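Local coordinates for low temperature requirement C protein (Listeria monocytogenes, PDB 1Y9I), which probably acts as a membrane-associated, metal-dependent phosphatidylglycerophosphatase, removing phosphate from a lipid precursor of phosphatidylglycerol, at residues D26-L31 against G148-A153; S89-L94 against V139-D144; V97-A102 against T115-I120. One frame throughout, in Å; residues are numbered along the deposited sequence.

Contact 1 of 3, residues D26-L31 against G148-A153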
loop_
_atom_site.group_PDB
_atom_site.type_symbol
_atom_site.label_atom_id
_atom_site.label_comp_id
_atom_site.label_asym_id
_atom_site.label_seq_id
_atom_site.Cartn_x
_atom_site.Cartn_y
_atom_site.Cartn_z
ATOM N N ASP A 26 4.593 27.405 -4.288
ATOM C CA ASP A 26 5.980 27.508 -4.739
ATOM C C ASP A 26 6.965 26.738 -3.866
ATOM O O ASP A 26 7.996 26.271 -4.351
ATOM C CB ASP A 26 6.399 28.980 -4.821
ATOM C CG ASP A 26 6.028 29.618 -6.147
ATOM O OD1 ASP A 26 4.952 29.290 -6.686
ATOM O OD2 ASP A 26 6.810 30.455 -6.645
ATOM N N ASP A 27 6.659 26.608 -2.579
ATOM C CA ASP A 27 7.543 25.872 -1.682
ATOM C C ASP A 27 7.541 24.399 -2.090
ATOM O O ASP A 27 8.581 23.732 -2.078
ATOM C CB ASP A 27 7.082 26.014 -0.227
ATOM C CG ASP A 27 7.051 27.463 0.240
ATOM O OD1 ASP A 27 8.029 28.197 -0.029
ATOM O OD2 ASP A 27 6.055 27.864 0.887
ATOM N N ILE A 28 6.366 23.895 -2.455
ATOM C CA ILE A 28 6.252 22.506 -2.870
ATOM C C ILE A 28 6.868 22.333 -4.257
ATOM O O ILE A 28 7.533 21.333 -4.528
ATOM C CB ILE A 28 4.781 22.041 -2.912
ATOM C CG1 ILE A 28 4.095 22.339 -1.573
ATOM C CG2 ILE A 28 4.728 20.537 -3.174
ATOM C CD1 ILE A 28 2.682 21.790 -1.469
ATOM N N ALA A 29 6.645 23.314 -5.130
ATOM C CA ALA A 29 7.184 23.274 -6.489
ATOM C C ALA A 29 8.707 23.173 -6.469
ATOM O O ALA A 29 9.300 22.479 -7.297
ATOM C CB ALA A 29 6.752 24.520 -7.264
ATOM N N GLU A 30 9.334 23.875 -5.525
ATOM C CA GLU A 30 10.787 23.850 -5.382
ATOM C C GLU A 30 11.274 22.435 -5.068
ATOM O O GLU A 30 12.373 22.041 -5.467
ATOM C CB GLU A 30 11.224 24.807 -4.268
ATOM C CG GLU A 30 11.178 26.275 -4.658
ATOM C CD GLU A 30 12.367 26.690 -5.507
ATOM O OE1 GLU A 30 12.572 26.099 -6.586
ATOM O OE2 GLU A 30 13.101 27.612 -5.092
ATOM N N LEU A 31 10.445 21.682 -4.349
ATOM C CA LEU A 31 10.769 20.305 -3.984
ATOM C C LEU A 31 10.706 19.429 -5.227
ATOM O O LEU A 31 11.527 18.533 -5.412
ATOM C CB LEU A 31 9.772 19.774 -2.937
ATOM C CG LEU A 31 9.750 20.425 -1.547
ATOM C CD1 LEU A 31 8.705 19.720 -0.654
ATOM C CD2 LEU A 31 11.123 20.325 -0.915
ATOM N N GLY A 148 5.944 16.353 1.513
ATOM C CA GLY A 148 6.867 15.508 0.776
ATOM C C GLY A 148 6.124 14.640 -0.228
ATOM O O GLY A 148 6.594 14.428 -1.351
ATOM N N ALA A 149 4.958 14.140 0.167
ATOM C CA ALA A 149 4.157 13.282 -0.705
ATOM C C ALA A 149 3.575 14.040 -1.898
ATOM O O ALA A 149 3.506 13.507 -3.007
ATOM C CB ALA A 149 3.040 12.629 0.091
ATOM N N ILE A 150 3.132 15.270 -1.671
ATOM C CA ILE A 150 2.587 16.067 -2.766
ATOM C C ILE A 150 3.707 16.313 -3.782
ATOM O O ILE A 150 3.485 16.252 -4.987
ATOM C CB ILE A 150 2.031 17.421 -2.262
ATOM C CG1 ILE A 150 0.739 17.191 -1.471
ATOM C CG2 ILE A 150 1.736 18.348 -3.448
ATOM C CD1 ILE A 150 0.258 18.401 -0.681
ATOM N N ALA A 151 4.913 16.577 -3.284
ATOM C CA ALA A 151 6.064 16.809 -4.160
ATOM C C ALA A 151 6.380 15.558 -4.983
ATOM O O ALA A 151 6.604 15.634 -6.198
ATOM C CB ALA A 151 7.283 17.211 -3.323
ATOM N N ALA A 152 6.401 14.408 -4.317
ATOM C CA ALA A 152 6.691 13.145 -4.980
ATOM C C ALA A 152 5.613 12.794 -6.001
ATOM O O ALA A 152 5.912 12.288 -7.081
ATOM C CB ALA A 152 6.819 12.026 -3.946
ATOM N N ALA A 153 4.356 13.045 -5.653
ATOM C CA ALA A 153 3.261 12.756 -6.568
ATOM C C ALA A 153 3.384 13.663 -7.790
ATOM O O ALA A 153 3.205 13.213 -8.928
ATOM C CB ALA A 153 1.915 12.977 -5.875
#
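Ile-28 and Ile-150 meet through their branch methyls, CG2 to CG2 at 3.7 Å, their side chains crossing obliquely between helices 25-36 and 143-160. In both residues CG2 is the branch trans to the backbone N, with CG1 swung to the N side (chi1 -53° in Ile-28, -71° in Ile-150), and this puts a short methyl rather than the ethyl arm foremost. The arm of Ile-28 still contributes: its CD1 reaches Ile-150 CG2 at 4.1 Å, so two methyls of Ile-28 rest side by side against one methyl of Ile-150. Ile-28 CG2 also lies 4.0 Å from Ala-151 N, directly against the helix backbone. One turn further along, Leu-31 presses on Ala-151 at its root, CB to CB at 3.6 Å, while its CD1 branch closes over the same methyl at 3.9 Å. The small Ala-151 side chain is thus received between Ile-28 and Leu-31. Over these segments the helix axes approach to 8.7 Å and cross at -57°, and four side chains make the contact. Leu-31 continues onto Ile-120 and Ile-127, and Ile-150 onto Leu-56 and Ile-105, extending the apolar layer on to further helices. No hydrogen bond or ion pair links the two segments; the contact is made by buried aliphatic groups, whose cohesion comes from van der Waals packing and exclusion of water.

Contact 2 of 3, residues S89-L94 against V139-D144. With MG (magnesium ion), chain F.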
loop_
_atom_site.group_PDB
_atom_site.type_symbol
_atom_site.label_atom_id
_atom_site.label_comp_id
_atom_site.label_asym_id
_atom_site.label_seq_id
_atom_site.Cartn_x
_atom_site.Cartn_y
_atom_site.Cartn_z
ATOM N N SER A 89 2.481 14.873 19.143
ATOM C CA SER A 89 3.175 16.135 19.371
ATOM C C SER A 89 4.694 15.958 19.433
ATOM O O SER A 89 5.439 16.871 19.090
ATOM C CB SER A 89 2.656 16.820 20.647
ATOM O OG SER A 89 2.985 16.080 21.805
ATOM N N ALA A 90 5.150 14.776 19.843
ATOM C CA ALA A 90 6.580 14.505 19.946
ATOM C C ALA A 90 7.147 13.855 18.686
ATOM O O ALA A 90 8.335 13.518 18.635
ATOM C CB ALA A 90 6.853 13.612 21.146
ATOM N N ASP A 91 6.294 13.670 17.681
ATOM C CA ASP A 91 6.703 13.050 16.421
ATOM C C ASP A 91 7.481 11.757 16.676
ATOM O O ASP A 91 8.563 11.546 16.121
ATOM C CB ASP A 91 7.552 14.039 15.615
ATOM C CG ASP A 91 7.773 13.594 14.175
ATOM O OD1 ASP A 91 7.174 12.578 13.754
ATOM O OD2 ASP A 91 8.542 14.275 13.460
ATOM N N GLU A 92 6.918 10.898 17.526
ATOM C CA GLU A 92 7.519 9.617 17.886
ATOM C C GLU A 92 7.995 8.840 16.666
ATOM O O GLU A 92 7.245 8.653 15.709
ATOM C CB GLU A 92 6.504 8.766 18.650
ATOM C CG GLU A 92 6.957 8.333 20.030
ATOM C CD GLU A 92 5.917 7.477 20.738
ATOM O OE1 GLU A 92 5.549 6.407 20.195
ATOM O OE2 GLU A 92 5.473 7.875 21.838
ATOM N N GLY A 93 9.239 8.373 16.716
ATOM C CA GLY A 93 9.799 7.630 15.601
ATOM C C GLY A 93 9.074 6.353 15.221
ATOM O O GLY A 93 9.073 5.966 14.048
ATOM N N LEU A 94 8.452 5.685 16.187
ATOM C CA LEU A 94 7.756 4.444 15.876
ATOM C C LEU A 94 6.281 4.620 15.507
ATOM O O LEU A 94 5.564 3.640 15.306
ATOM C CB LEU A 94 7.914 3.451 17.031
ATOM C CG LEU A 94 9.377 3.091 17.339
ATOM C CD1 LEU A 94 9.429 2.017 18.413
ATOM C CD2 LEU A 94 10.073 2.594 16.069
ATOM N N VAL A 139 3.446 21.687 15.756
ATOM C CA VAL A 139 3.434 20.262 15.439
ATOM C C VAL A 139 3.173 20.097 13.942
ATOM O O VAL A 139 2.194 20.617 13.416
ATOM C CB VAL A 139 2.336 19.530 16.249
ATOM C CG1 VAL A 139 2.295 18.059 15.876
ATOM C CG2 VAL A 139 2.614 19.677 17.738
ATOM N N HIS A 140 4.063 19.383 13.260
ATOM C CA HIS A 140 3.934 19.158 11.822
ATOM C C HIS A 140 4.167 17.686 11.508
ATOM O O HIS A 140 4.657 17.332 10.435
ATOM C CB HIS A 140 4.951 20.016 11.063
ATOM C CG HIS A 140 4.708 21.490 11.180
ATOM N ND1 HIS A 140 3.617 22.112 10.611
ATOM C CD2 HIS A 140 5.416 22.464 11.801
ATOM C CE1 HIS A 140 3.663 23.406 10.875
ATOM N NE2 HIS A 140 4.745 23.645 11.595
ATOM N N THR A 141 3.811 16.838 12.464
ATOM C CA THR A 141 3.966 15.401 12.344
ATOM C C THR A 141 3.334 14.858 11.060
ATOM O O THR A 141 3.923 14.019 10.375
ATOM C CB THR A 141 3.351 14.715 13.569
ATOM O OG1 THR A 141 4.060 15.145 14.741
ATOM C CG2 THR A 141 3.435 13.200 13.448
ATOM N N PHE A 142 2.142 15.335 10.732
ATOM C CA PHE A 142 1.463 14.881 9.520
ATOM C C PHE A 142 1.780 15.747 8.307
ATOM O O PHE A 142 1.900 15.244 7.188
ATOM C CB PHE A 142 -0.044 14.865 9.740
ATOM C CG PHE A 142 -0.513 13.706 10.544
ATOM C CD1 PHE A 142 -0.897 12.525 9.919
ATOM C CD2 PHE A 142 -0.522 13.768 11.936
ATOM C CE1 PHE A 142 -1.280 11.416 10.667
ATOM C CE2 PHE A 142 -0.904 12.661 12.695
ATOM C CZ PHE A 142 -1.283 11.486 12.058
ATOM N N LEU A 143 1.921 17.047 8.527
ATOM C CA LEU A 143 2.193 17.957 7.427
ATOM C C LEU A 143 3.520 17.724 6.708
ATOM O O LEU A 143 3.592 17.911 5.485
ATOM C CB LEU A 143 2.112 19.410 7.904
ATOM C CG LEU A 143 2.287 20.453 6.790
ATOM C CD1 LEU A 143 1.285 20.195 5.674
ATOM C CD2 LEU A 143 2.098 21.851 7.359
ATOM N N ASP A 144 4.572 17.337 7.430
ATOM C CA ASP A 144 5.839 17.107 6.737
ATOM C C ASP A 144 5.706 15.992 5.698
ATOM O O ASP A 144 6.207 16.127 4.577
ATOM C CB ASP A 144 7.001 16.816 7.708
ATOM C CG ASP A 144 6.676 15.764 8.749
ATOM O OD1 ASP A 144 5.770 14.935 8.531
ATOM O OD2 ASP A 144 7.359 15.761 9.798
HETATM MG MG MG F . 5.558 12.894 9.942
HETATM O O HOH W 1 6.859 13.708 11.186
HETATM O O HOH W 2 7.083 11.968 8.876
#
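Asp-91 lies alongside Thr-141, the two side chains running past each other in opposite directions: Asp-91 CB sits 3.8 Å from Thr-141 OG1, and Asp-91 OD1 comes equally near Thr-141 CG2. With its carboxylate turned trans to the backbone N (chi1 -168°), Asp-91 extends toward the magnesium ion without binding it. It acts from the second shell, through a water. Water 1, a magnesium ligand at 2.0 Å, donates a short bond to Asp-144 OD2 (2.5 Å) and a weak one to Asp-91 OD1 (2.8 Å), so two carboxylates probably help to orient it. Asp-91 OD2 and Asp-144 OD2 stand 4.1 Å apart, their carboxylate planes turned 43° from each other; the likeness of charge is probably offset by the metal and by His-134, whose NE2 is hydrogen-bonded to Asp-91 OD2. Thr-141 divides its work: its backbone O binds magnesium at 2.0 Å, while OG1 is hydrogen-bonded to Ile-88 O. Asp-144 OD1 is a further ligand, and Asp-98, Asp-145 and water 2 complete the six. Away from the metal, Val-139 CG2 packs on Ser-89 CA at 3.9 Å. A Schellman motif ends helix 84-89 at Asp-91 and turns the chain there. The contact therefore sets the loop between helices 84-89 and 97-106 against the chain entering helix 143-160, with helix 59-76 behind it: Val-139 and Thr-141 both touch Asp-72.

Contact 3 of 3, residues V97-A102 against T115-I120. With CA (calcium ion), chain E; MG (magnesium ion), chain F.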
loop_
_atom_site.group_PDB
_atom_site.type_symbol
_atom_site.label_atom_id
_atom_site.label_comp_id
_atom_site.label_asym_id
_atom_site.label_seq_id
_atom_site.Cartn_x
_atom_site.Cartn_y
_atom_site.Cartn_z
ATOM N N VAL A 97 1.607 6.388 11.356
ATOM C CA VAL A 97 0.329 6.686 10.736
ATOM C C VAL A 97 0.462 7.887 9.797
ATOM O O VAL A 97 -0.230 7.955 8.781
ATOM C CB VAL A 97 -0.782 6.938 11.802
ATOM C CG1 VAL A 97 -2.108 7.243 11.119
ATOM C CG2 VAL A 97 -0.940 5.699 12.679
ATOM N N ASP A 98 1.365 8.819 10.116
ATOM C CA ASP A 98 1.565 9.981 9.257
ATOM C C ASP A 98 2.157 9.563 7.906
ATOM O O ASP A 98 1.802 10.123 6.870
ATOM C CB ASP A 98 2.443 11.061 9.939
ATOM C CG ASP A 98 3.693 10.503 10.610
ATOM O OD1 ASP A 98 3.594 9.519 11.372
ATOM O OD2 ASP A 98 4.786 11.076 10.390
ATOM N N GLU A 99 3.034 8.564 7.916
ATOM C CA GLU A 99 3.636 8.078 6.671
ATOM C C GLU A 99 2.599 7.297 5.847
ATOM O O GLU A 99 2.638 7.294 4.616
ATOM C CB GLU A 99 4.835 7.170 6.965
ATOM C CG GLU A 99 6.098 7.893 7.458
ATOM C CD GLU A 99 6.096 8.207 8.957
ATOM O OE1 GLU A 99 5.107 7.906 9.652
ATOM O OE2 GLU A 99 7.097 8.762 9.446
ATOM N N ILE A 100 1.678 6.631 6.533
ATOM C CA ILE A 100 0.633 5.854 5.867
ATOM C C ILE A 100 -0.325 6.783 5.123
ATOM O O ILE A 100 -0.648 6.564 3.953
ATOM C CB ILE A 100 -0.175 5.021 6.904
ATOM C CG1 ILE A 100 0.651 3.815 7.363
ATOM C CG2 ILE A 100 -1.504 4.588 6.326
ATOM C CD1 ILE A 100 0.909 2.795 6.284
ATOM N N LEU A 101 -0.781 7.822 5.811
ATOM C CA LEU A 101 -1.700 8.776 5.209
ATOM C C LEU A 101 -1.071 9.439 3.984
ATOM O O LEU A 101 -1.714 9.573 2.942
ATOM C CB LEU A 101 -2.084 9.840 6.240
ATOM C CG LEU A 101 -2.988 10.969 5.756
ATOM C CD1 LEU A 101 -4.342 10.412 5.331
ATOM C CD2 LEU A 101 -3.143 11.987 6.876
ATOM N N ALA A 102 0.189 9.844 4.111
ATOM C CA ALA A 102 0.899 10.501 3.019
ATOM C C ALA A 102 1.129 9.584 1.814
ATOM O O ALA A 102 1.172 10.046 0.668
ATOM C CB ALA A 102 2.223 11.045 3.520
ATOM N N THR A 115 9.973 6.000 -4.135
ATOM C CA THR A 115 11.329 6.340 -3.729
ATOM C C THR A 115 11.570 7.837 -3.495
ATOM O O THR A 115 12.288 8.206 -2.568
ATOM C CB THR A 115 12.371 5.752 -4.723
ATOM O OG1 THR A 115 12.018 6.099 -6.065
ATOM C CG2 THR A 115 12.408 4.230 -4.600
ATOM N N ASN A 116 10.956 8.700 -4.299
ATOM C CA ASN A 116 11.145 10.132 -4.094
ATOM C C ASN A 116 10.520 10.583 -2.783
ATOM O O ASN A 116 11.000 11.515 -2.138
ATOM C CB ASN A 116 10.561 10.941 -5.258
ATOM C CG ASN A 116 11.556 11.112 -6.394
ATOM O OD1 ASN A 116 12.760 10.957 -6.197
ATOM N ND2 ASN A 116 11.061 11.446 -7.580
ATOM N N TYR A 117 9.441 9.917 -2.395
ATOM C CA TYR A 117 8.758 10.229 -1.144
ATOM C C TYR A 117 9.702 9.947 0.031
ATOM O O TYR A 117 9.904 10.804 0.899
ATOM C CB TYR A 117 7.492 9.374 -1.048
ATOM C CG TYR A 117 6.764 9.400 0.279
ATOM C CD1 TYR A 117 6.366 10.602 0.862
ATOM C CD2 TYR A 117 6.394 8.208 0.906
ATOM C CE1 TYR A 117 5.604 10.617 2.033
ATOM C CE2 TYR A 117 5.638 8.208 2.073
ATOM C CZ TYR A 117 5.241 9.415 2.629
ATOM O OH TYR A 117 4.460 9.408 3.761
ATOM N N GLY A 118 10.297 8.756 0.042
ATOM C CA GLY A 118 11.209 8.405 1.114
ATOM C C GLY A 118 12.461 9.259 1.118
ATOM O O GLY A 118 12.881 9.757 2.160
ATOM N N TYR A 119 13.053 9.436 -0.059
ATOM C CA TYR A 119 14.274 10.217 -0.206
ATOM C C TYR A 119 14.133 11.654 0.276
ATOM O O TYR A 119 14.973 12.153 1.027
ATOM C CB TYR A 119 14.708 10.210 -1.676
ATOM C CG TYR A 119 15.890 11.108 -1.985
ATOM C CD1 TYR A 119 17.149 10.849 -1.444
ATOM C CD2 TYR A 119 15.749 12.209 -2.828
ATOM C CE1 TYR A 119 18.239 11.663 -1.735
ATOM C CE2 TYR A 119 16.833 13.032 -3.127
ATOM C CZ TYR A 119 18.072 12.751 -2.578
ATOM O OH TYR A 119 19.149 13.551 -2.873
ATOM N N ILE A 120 13.065 12.326 -0.144
ATOM C CA ILE A 120 12.883 13.716 0.242
ATOM C C ILE A 120 12.600 13.850 1.733
ATOM O O ILE A 120 12.963 14.851 2.353
ATOM C CB ILE A 120 11.768 14.391 -0.599
ATOM C CG1 ILE A 120 11.993 15.908 -0.604
ATOM C CG2 ILE A 120 10.387 14.041 -0.042
ATOM C CD1 ILE A 120 11.231 16.650 -1.684
HETATM CA CA CA E . 5.974 9.086 11.676
HETATM MG MG MG F . 5.558 12.894 9.942
HETATM O O HOH W 3 7.746 10.860 11.478
HETATM O O HOH W 4 8.016 7.780 12.170
HETATM O O HOH W 5 5.846 10.202 13.790
HETATM O O HOH W 2 7.083 11.968 8.876
HETATM O O HOH W 1 6.859 13.708 11.186
#
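Asp-98 OD2 is shared by two metals, 2.0 Å from magnesium and 2.6 Å from calcium, in the first turn of helix 97-106, where the next residue, Glu-99, meets Tyr-117 across the contact. The second oxygen, Asp-98 OD1, joins calcium as well, so that this carboxylate chelates one ion while bridging to the other. Glu-99 bends at chi2 (82°) and chelates calcium with both oxygens, OE1 and OE2 each at 2.5 Å; Tyr-95 O and waters 3, 4 and 5 fill the remaining positions. While the Glu-99 carboxylate serves the metal, its backbone O is turned to Tyr-117. The tyrosine leaves helix 114-123 with CG trans to its own backbone N (chi1 171°) and spans a wide gap, the axes of the two segments being 12.3 Å apart. As placed, Tyr-117 OH donates to Glu-99 O at 2.9 Å, the carbonyl lying at the ring edge near its plane; the hydroxyl is modelled too close to Ala-102 CB, however, so the geometry of this bond is less sure. Ala-102 CB also packs on Tyr-117 CZ at 3.5 Å, obliquely to the ring. The phenol thus reaches the backbone of a metal-binding turn without itself binding either ion. The two segments run roughly antiparallel, at 142°, and helix 143-160 closes on the same ring through Asp-145, a magnesium ligand, and Ala-149. At the far side of helix 97-106, Ile-100 and Leu-101 pack on Ile-100 and Val-97 of a third subunit, placing this metal-bearing helix at a tetramer interface.

In the fold
Helix 143-160 carries one side of contact 1, and its N-terminal approach carries one side of contact 2; their centres are 18 Å apart. Contact 3 lies about 12 Å from the centre of each. Along the chain the contacts are nested: 97-102 with 115-120 falls inside the loop closed by contact 2, which falls inside the one closed by contact 1. Contacts 2 and 3 share the magnesium ion and its two waters, and Phe-142 packs on Asp-98 and Leu-101. Contact 3 joins contact 1 where Ala-149 and Ala-152 meet Tyr-117. An apolar interhelical core thus adjoins a two-metal site assembled from distant parts of one helical bundle.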